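PDB 4MY0: GCN5-related N-acetyltransferase from Kribbella flavida, which probably transfers the acetyl group of acetyl-CoA to an amine of its substrate, perhaps an aminoglycoside. Local coordinates for residues V80-I85 with I118-P123. Residues are numbered along the deposited sequence; the frame is centred on the assembly and turned at random.
Sequences VPMAGI and ISALYP
Val-80 lays CG1 against CD1 of Ile-118 where two parallel strands of a GNAT acetyltransferase domain come together, the outer members of a beta-alpha-beta unit linked through helix 99-113. The pair illustrates how side chains can supplement a parallel ladder. With CG1 set between its backbone N and carbonyl carbon (chi1 60°), Ile-118 brings the end of its side chain close to 80-85, where CG1 meets the Pro-81 carbonyl oxygen and, at 3.6 Å, CG of Met-82. Selenomethionine stands at Met-82; its chain folds over at its second and third torsions and brings SE to 3.8 Å from Ala-120 CB on the same face of the sheet. Ala-83 carries the centre of the ladder: its N donates to Ile-118 O (2.9 Å, nearly straight at 168°), while its O accepts twice, from Ala-120 N well above the carbonyl plane and from Ser-119 OG, 2.8 Å away and in that plane. Since OG also bonds to Tyr-134 OH, an alanine in place of Ser-119 would probably cost the Ala-83 carbonyl its in-plane donor and leave the Tyr-134 hydroxyl without this partner. At Ile-85, N binds Ala-120 O and CB packs on Leu-121 CD2; Ile-85 lies next to Val-88 and Leu-121 next to Tyr-129, two residues that bind acetyl-CoA. Beyond the last direct rung, one water donates to Ile-85 O at 2.7 Å and accepts from Tyr-122 N at 2.9 Å.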
# COMPACT_ATOMS: atom_id res chain seq x y z
N VAL C 80 13.34 19.54 -37.38
CA VAL C 80 13.79 20.89 -37.04
C VAL C 80 14.90 20.78 -36.00
O VAL C 80 14.72 20.12 -34.97
CB VAL C 80 12.62 21.71 -36.44
CG1 VAL C 80 13.03 23.18 -36.25
CG2 VAL C 80 11.36 21.58 -37.30
N PRO C 81 16.06 21.41 -36.27
CA PRO C 81 17.17 21.36 -35.30
C PRO C 81 16.69 21.92 -33.95
O PRO C 81 15.93 22.89 -33.94
CB PRO C 81 18.24 22.27 -35.91
CG PRO C 81 17.93 22.26 -37.43
CD PRO C 81 16.41 22.20 -37.48
N MSE C 82 17.09 21.29 -32.85
CA MSE C 82 16.49 21.63 -31.57
C MSE C 82 17.49 21.53 -30.44
O MSE C 82 18.27 20.59 -30.37
CB MSE C 82 15.29 20.72 -31.30
CG MSE C 82 14.49 21.12 -30.07
SE MSE C 82 15.05 20.08 -28.51
CE MSE C 82 13.85 18.59 -28.85
N ALA C 83 17.48 22.51 -29.54
CA ALA C 83 18.39 22.49 -28.40
C ALA C 83 17.69 21.88 -27.19
O ALA C 83 16.86 22.53 -26.55
CB ALA C 83 18.86 23.89 -28.07
N GLY C 84 18.03 20.64 -26.85
CA GLY C 84 17.36 19.99 -25.72
C GLY C 84 18.12 20.24 -24.43
O GLY C 84 19.24 19.76 -24.26
N ILE C 85 17.52 21.00 -23.51
CA ILE C 85 18.23 21.43 -22.31
C ILE C 85 18.12 20.36 -21.23
O ILE C 85 17.02 19.87 -20.94
CB ILE C 85 17.68 22.79 -21.78
CG1 ILE C 85 17.46 23.78 -22.93
CG2 ILE C 85 18.64 23.40 -20.70
CD1 ILE C 85 18.68 23.97 -23.90
N ILE C 118 14.82 26.27 -32.23
CA ILE C 118 13.92 25.98 -31.13
C ILE C 118 14.65 25.23 -30.02
O ILE C 118 15.74 24.69 -30.22
CB ILE C 118 12.71 25.11 -31.56
CG1 ILE C 118 13.20 23.77 -32.12
CG2 ILE C 118 11.81 25.85 -32.56
CD1 ILE C 118 12.08 22.79 -32.49
N SER C 119 14.02 25.18 -28.85
CA SER C 119 14.60 24.51 -27.70
C SER C 119 13.49 23.85 -26.88
O SER C 119 12.39 24.38 -26.79
CB SER C 119 15.37 25.53 -26.84
OG SER C 119 15.84 24.95 -25.65
N ALA C 120 13.78 22.68 -26.31
CA ALA C 120 12.80 22.00 -25.47
C ALA C 120 13.46 21.42 -24.21
O ALA C 120 14.68 21.22 -24.17
CB ALA C 120 12.05 20.89 -26.26
N LEU C 121 12.65 21.17 -23.19
CA LEU C 121 13.11 20.56 -21.95
C LEU C 121 11.92 20.07 -21.12
O LEU C 121 10.78 20.54 -21.31
CB LEU C 121 13.92 21.56 -21.12
CG LEU C 121 13.22 22.90 -20.78
CD1 LEU C 121 12.41 22.85 -19.49
CD2 LEU C 121 14.25 24.06 -20.72
N TYR C 122 12.20 19.14 -20.21
CA TYR C 122 11.27 18.68 -19.19
C TYR C 122 11.60 19.42 -17.91
O TYR C 122 12.64 19.15 -17.28
CB TYR C 122 11.46 17.18 -18.94
CG TYR C 122 10.87 16.29 -20.01
CD1 TYR C 122 9.57 15.80 -19.89
CD2 TYR C 122 11.61 15.93 -21.13
CE1 TYR C 122 9.02 14.96 -20.88
CE2 TYR C 122 11.08 15.11 -22.12
CZ TYR C 122 9.79 14.63 -21.99
OH TYR C 122 9.27 13.82 -22.97
N PRO C 123 10.74 20.36 -17.49
CA PRO C 123 11.06 21.23 -16.35
C PRO C 123 10.70 20.58 -15.01
O PRO C 123 9.63 19.96 -14.90
CB PRO C 123 10.14 22.44 -16.58
CG PRO C 123 8.88 21.81 -17.22
CD PRO C 123 9.44 20.69 -18.11
O HOH W 1 15.00 18.39 -19.95